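Local coordinates for protein ADP-ribosylglycohydrolase (Thermus thermophilus, PDB 2YZV) that belongs to the ADP-ribosylglycohydrolase family and is a compact, mainly helical protein that holds magnesium ions, at residues C64-L69 against L291-M296; M132-L137 against V170-L175. All coordinates share one frame; numbering follows the deposited sequence.

Interaction 1. Residues C64-L69 against L291-M296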
loop_
_atom_site.group_PDB
_atom_site.type_symbol
_atom_site.label_atom_id
_atom_site.label_comp_id
_atom_site.label_asym_id
_atom_site.label_seq_id
_atom_site.Cartn_x
_atom_site.Cartn_y
_atom_site.Cartn_z
ATOM N N CYS A 64 -0.439 -11.777 -3.884
ATOM C CA CYS A 64 0.516 -12.513 -4.704
ATOM C C CYS A 64 1.920 -12.357 -4.139
ATOM O O CYS A 64 2.659 -13.336 -4.003
ATOM C CB CYS A 64 0.495 -11.997 -6.142
ATOM S SG CYS A 64 -0.991 -12.439 -7.051
ATOM N N LEU A 65 2.284 -11.117 -3.823
ATOM C CA LEU A 65 3.598 -10.830 -3.265
ATOM C C LEU A 65 3.765 -11.560 -1.941
ATOM O O LEU A 65 4.816 -12.142 -1.674
ATOM C CB LEU A 65 3.772 -9.321 -3.058
ATOM C CG LEU A 65 5.057 -8.838 -2.376
ATOM C CD1 LEU A 65 6.279 -9.275 -3.177
ATOM C CD2 LEU A 65 5.024 -7.320 -2.257
ATOM N N ALA A 66 2.720 -11.533 -1.116
ATOM C CA ALA A 66 2.750 -12.201 0.179
ATOM C C ALA A 66 3.051 -13.688 0.004
ATOM O O ALA A 66 3.925 -14.233 0.678
ATOM C CB ALA A 66 1.407 -12.019 0.897
ATOM N N GLU A 67 2.332 -14.340 -0.902
ATOM C CA GLU A 67 2.548 -15.764 -1.130
ATOM C C GLU A 67 3.938 -16.038 -1.689
ATOM O O GLU A 67 4.569 -17.031 -1.332
ATOM C CB GLU A 67 1.476 -16.326 -2.067
ATOM C CG GLU A 67 0.065 -16.183 -1.519
ATOM C CD GLU A 67 -0.920 -17.131 -2.172
ATOM O OE1 GLU A 67 -0.988 -17.162 -3.419
ATOM O OE2 GLU A 67 -1.631 -17.844 -1.432
ATOM N N SER A 68 4.417 -15.158 -2.562
ATOM C CA SER A 68 5.745 -15.325 -3.145
ATOM C C SER A 68 6.829 -15.271 -2.067
ATOM O O SER A 68 7.742 -16.099 -2.049
ATOM C CB SER A 68 6.002 -14.236 -4.190
ATOM O OG SER A 68 7.253 -14.426 -4.838
ATOM N N LEU A 69 6.724 -14.297 -1.166
ATOM C CA LEU A 69 7.702 -14.133 -0.092
ATOM C C LEU A 69 7.740 -15.341 0.839
ATOM O O LEU A 69 8.811 -15.793 1.247
ATOM C CB LEU A 69 7.387 -12.870 0.719
ATOM C CG LEU A 69 7.539 -11.544 -0.033
ATOM C CD1 LEU A 69 6.978 -10.399 0.800
ATOM C CD2 LEU A 69 9.004 -11.308 -0.351
ATOM N N LEU A 291 0.372 -13.094 9.693
ATOM C CA LEU A 291 1.048 -13.753 10.804
ATOM C C LEU A 291 2.230 -14.579 10.310
ATOM O O LEU A 291 3.286 -14.598 10.943
ATOM C CB LEU A 291 0.063 -14.640 11.574
ATOM C CG LEU A 291 -0.957 -13.885 12.431
ATOM C CD1 LEU A 291 -1.954 -14.862 13.035
ATOM C CD2 LEU A 291 -0.230 -13.121 13.527
ATOM N N ALA A 292 2.057 -15.254 9.179
ATOM C CA ALA A 292 3.132 -16.066 8.613
ATOM C C ALA A 292 4.316 -15.179 8.229
ATOM O O ALA A 292 5.473 -15.510 8.500
ATOM C CB ALA A 292 2.625 -16.828 7.394
ATOM N N LEU A 293 4.024 -14.044 7.604
ATOM C CA LEU A 293 5.073 -13.119 7.199
ATOM C C LEU A 293 5.801 -12.548 8.413
ATOM O O LEU A 293 7.024 -12.405 8.401
ATOM C CB LEU A 293 4.476 -11.984 6.357
ATOM C CG LEU A 293 3.925 -12.388 4.985
ATOM C CD1 LEU A 293 3.033 -11.278 4.445
ATOM C CD2 LEU A 293 5.067 -12.683 4.022
ATOM N N TYR A 294 5.052 -12.230 9.464
ATOM C CA TYR A 294 5.652 -11.684 10.673
ATOM C C TYR A 294 6.579 -12.706 11.332
ATOM O O TYR A 294 7.685 -12.371 11.754
ATOM C CB TYR A 294 4.557 -11.243 11.649
ATOM C CG TYR A 294 5.072 -10.695 12.961
ATOM C CD1 TYR A 294 6.148 -9.804 12.998
ATOM C CD2 TYR A 294 4.480 -11.063 14.167
ATOM C CE1 TYR A 294 6.624 -9.299 14.208
ATOM C CE2 TYR A 294 4.944 -10.559 15.382
ATOM C CZ TYR A 294 6.016 -9.680 15.394
ATOM O OH TYR A 294 6.484 -9.191 16.594
ATOM N N ARG A 295 6.133 -13.955 11.407
ATOM C CA ARG A 295 6.945 -15.010 12.011
ATOM C C ARG A 295 8.227 -15.175 11.203
ATOM O O ARG A 295 9.280 -15.515 11.742
ATOM C CB ARG A 295 6.172 -16.331 12.028
ATOM C CG ARG A 295 4.805 -16.234 12.692
ATOM C CD ARG A 295 3.999 -17.513 12.506
ATOM N NE ARG A 295 4.406 -18.568 13.429
ATOM C CZ ARG A 295 4.168 -18.545 14.738
ATOM N NH1 ARG A 295 3.524 -17.520 15.279
ATOM N NH2 ARG A 295 4.575 -19.548 15.507
ATOM N N MET A 296 8.123 -14.928 9.903
ATOM C CA MET A 296 9.257 -15.037 8.997
ATOM C C MET A 296 10.306 -13.969 9.313
ATOM O O MET A 296 11.506 -14.203 9.168
ATOM C CB MET A 296 8.770 -14.885 7.553
ATOM C CG MET A 296 9.819 -15.145 6.489
ATOM S SD MET A 296 9.119 -15.028 4.825
ATOM C CE MET A 296 10.557 -14.522 3.877
#
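Leu293 reaches across from helix 283-298 with its forked end toward Ala66 and Leu69 of helix 57-72, and the two branches divide the work. CD1 rests on the methyl of Ala66, 4.0 Å from its CB, while CD2 sits where Ala66 and Leu69 meet, 3.9 Å from Ala66 O and 4.0 Å from Leu69 CB. With CG anti to the carbonyl carbon (chi1 -67°), both methyls face the Ala66-Leu69 side of the other helix. Met296 comes in beside it as a long straight arm: CG anti to the backbone N and an extended chain beyond bring the terminal methyl CE to 3.4 Å from Leu69 O, with the sulfur SD 3.7 Å from the same oxygen. The axes of segments 64-69 and 291-296 approach to 10.4 Å with 42° between their directions, so side chains rather than backbones fill the gap; Ala66 and Leu293 have the nearest CA atoms, at 7.5 Å. Tyr141 of helix 135-141 touches both Leu69 and Met296, and Phe15 of helix 4-26 packs on Leu293. With no hydrogen bond or salt bridge between the segments, the contact rests on undirected van der Waals packing, partly of methyls laid against helix carbonyl oxygens.

Interaction 2. Residues M132-L137 against V170-L175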
loop_
_atom_site.group_PDB
_atom_site.type_symbol
_atom_site.label_atom_id
_atom_site.label_comp_id
_atom_site.label_asym_id
_atom_site.label_seq_id
_atom_site.Cartn_x
_atom_site.Cartn_y
_atom_site.Cartn_z
ATOM N N MET A 132 0.771 0.346 -3.464
ATOM C CA MET A 132 -0.445 -0.360 -3.076
ATOM C C MET A 132 -0.261 -1.784 -2.578
ATOM O O MET A 132 -1.145 -2.324 -1.912
ATOM C CB MET A 132 -1.421 -0.382 -4.254
ATOM C CG MET A 132 -0.919 -1.187 -5.434
ATOM S SD MET A 132 -2.050 -1.200 -6.837
ATOM C CE MET A 132 -1.557 -2.728 -7.645
ATOM N N ARG A 133 0.885 -2.384 -2.881
ATOM C CA ARG A 133 1.142 -3.774 -2.513
ATOM C C ARG A 133 2.322 -3.985 -1.567
ATOM O O ARG A 133 2.676 -5.126 -1.270
ATOM C CB ARG A 133 1.403 -4.579 -3.793
ATOM C CG ARG A 133 2.717 -4.166 -4.480
ATOM C CD ARG A 133 2.900 -4.748 -5.884
ATOM N NE ARG A 133 4.188 -4.325 -6.436
ATOM C CZ ARG A 133 4.376 -3.900 -7.682
ATOM N NH1 ARG A 133 3.358 -3.837 -8.532
ATOM N NH2 ARG A 133 5.583 -3.517 -8.072
ATOM N N LEU A 134 2.908 -2.894 -1.084
ATOM C CA LEU A 134 4.095 -2.938 -0.226
ATOM C C LEU A 134 4.117 -3.688 1.115
ATOM O O LEU A 134 5.046 -4.455 1.372
ATOM C CB LEU A 134 4.575 -1.509 0.039
ATOM C CG LEU A 134 5.978 -1.071 -0.396
ATOM C CD1 LEU A 134 6.488 -0.054 0.610
ATOM C CD2 LEU A 134 6.936 -2.249 -0.471
ATOM N N ALA A 135 3.120 -3.459 1.967
ATOM C CA ALA A 135 3.064 -4.072 3.299
ATOM C C ALA A 135 3.648 -5.479 3.475
ATOM O O ALA A 135 4.463 -5.701 4.373
ATOM C CB ALA A 135 1.629 -4.041 3.825
ATOM N N PRO A 136 3.242 -6.446 2.639
ATOM C CA PRO A 136 3.788 -7.803 2.792
ATOM C C PRO A 136 5.319 -7.863 2.863
ATOM O O PRO A 136 5.883 -8.625 3.656
ATOM C CB PRO A 136 3.237 -8.533 1.571
ATOM C CG PRO A 136 1.914 -7.863 1.360
ATOM C CD PRO A 136 2.263 -6.398 1.537
ATOM N N LEU A 137 5.988 -7.061 2.041
ATOM C CA LEU A 137 7.446 -7.050 2.031
ATOM C C LEU A 137 8.014 -6.588 3.363
ATOM O O LEU A 137 8.946 -7.199 3.893
ATOM C CB LEU A 137 7.975 -6.139 0.920
ATOM C CG LEU A 137 9.494 -5.944 0.889
ATOM C CD1 LEU A 137 10.191 -7.280 0.689
ATOM C CD2 LEU A 137 9.853 -4.988 -0.237
ATOM N N VAL A 170 10.374 5.363 0.644
ATOM C CA VAL A 170 9.856 6.186 1.731
ATOM C C VAL A 170 8.740 5.435 2.460
ATOM O O VAL A 170 8.696 5.428 3.689
ATOM C CB VAL A 170 9.333 7.558 1.213
ATOM C CG1 VAL A 170 8.649 8.319 2.341
ATOM C CG2 VAL A 170 10.503 8.388 0.675
ATOM N N LEU A 171 7.846 4.781 1.718
ATOM C CA LEU A 171 6.771 4.038 2.371
ATOM C C LEU A 171 7.336 2.840 3.138
ATOM O O LEU A 171 6.834 2.490 4.201
ATOM C CB LEU A 171 5.721 3.572 1.350
ATOM C CG LEU A 171 4.489 2.872 1.947
ATOM C CD1 LEU A 171 3.762 3.812 2.899
ATOM C CD2 LEU A 171 3.552 2.444 0.826
ATOM N N ALA A 172 8.382 2.215 2.608
ATOM C CA ALA A 172 8.985 1.079 3.294
ATOM C C ALA A 172 9.506 1.554 4.648
ATOM O O ALA A 172 9.313 0.888 5.666
ATOM C CB ALA A 172 10.121 0.496 2.456
ATOM N N TRP A 173 10.152 2.716 4.658
ATOM C CA TRP A 173 10.686 3.277 5.896
ATOM C C TRP A 173 9.539 3.576 6.860
ATOM O O TRP A 173 9.598 3.226 8.039
ATOM C CB TRP A 173 11.459 4.567 5.608
ATOM C CG TRP A 173 12.033 5.194 6.845
ATOM C CD1 TRP A 173 13.203 4.854 7.465
ATOM C CD2 TRP A 173 11.441 6.228 7.643
ATOM N NE1 TRP A 173 13.376 5.612 8.600
ATOM C CE2 TRP A 173 12.311 6.463 8.734
ATOM C CE3 TRP A 173 10.261 6.979 7.545
ATOM C CZ2 TRP A 173 12.039 7.416 9.719
ATOM C CZ3 TRP A 173 9.989 7.931 8.528
ATOM C CH2 TRP A 173 10.879 8.138 9.602
ATOM N N LEU A 174 8.494 4.222 6.349
ATOM C CA LEU A 174 7.333 4.562 7.162
ATOM C C LEU A 174 6.711 3.335 7.815
ATOM O O LEU A 174 6.400 3.345 9.009
ATOM C CB LEU A 174 6.271 5.265 6.310
ATOM C CG LEU A 174 6.559 6.719 5.938
ATOM C CD1 LEU A 174 5.619 7.156 4.821
ATOM C CD2 LEU A 174 6.391 7.609 7.165
ATOM N N LEU A 175 6.523 2.278 7.033
ATOM C CA LEU A 175 5.922 1.073 7.577
ATOM C C LEU A 175 6.816 0.417 8.622
ATOM O O LEU A 175 6.330 -0.004 9.664
ATOM C CB LEU A 175 5.585 0.084 6.456
ATOM C CG LEU A 175 4.506 0.563 5.475
ATOM C CD1 LEU A 175 4.167 -0.569 4.520
ATOM C CD2 LEU A 175 3.253 1.002 6.237
#
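Leu134 meets Leu171 and Ala172 through torsions of quite different quality. In Leu134, chi1 (-119°) and chi2 (-147°) both lie well away from staggered values, and this off-staggered shape places CD1 against the helix opposite; Leu171 has an ordinary staggered shape, its CG anti to the backbone N at -176°. The CD1 methyl of Leu134 settles against the helix backbone at Leu171 and Ala172. Leu134 CD1 is 3.8 Å from Leu171 CB. Leu134 CD1 is also 3.6 Å from the backbone nitrogen Ala172 N, with Ala172 CB close by at 4.1 Å. The two leucines run past one another in opposite directions, so Leu171 CD2 lies alongside Leu134 CD1, at 3.9 Å, and reaches back toward the root of that side chain.

One turn on, Leu175 sends CD1 the other way across the gap, to 3.9 Å from Ala135 CA. This methyl covers the backbone of Ala135 more closely than its CB, which is 4.4 Å away. The nitrogen of Ala135 is not left without a partner in this apolar setting, since Gln261 OE1 accepts its hydrogen bond.

All five touching residues are buried, close to the middle of the chain. No hydrogen bond crosses the contact; aliphatic side chains pack on one another and on backbone. It sets Leu134 and Ala135, where the chain runs into helix 135-141, against helix 162-179. Helix 252-267 touches both segments, Gln261 on Leu134 and Leu175, Val258 on Leu171, while helix 147-156 lies against Ala172 and Leu137.

Overall arrangement
From the N terminus, the chain first supplies residues 64-69 on helix 57-72, then 132-137, which runs into helix 135-141. Some thirty residues later, helix 162-179 returns to 132-137 and closes the short loop of interaction 2. Interaction 1 closes only near the C terminus, when helix 283-298 comes back to helix 57-72, so the smaller loop is nested inside the larger. Their centres are about 13 Å apart, and the two meet directly: Leu69 CD1 lies 3.6 Å from Leu137 CA. Helix 135-141 thus bridges them, linking the pair of helices 57-72 and 283-298, toward the periphery, to the packing near the middle of this mainly helical fold.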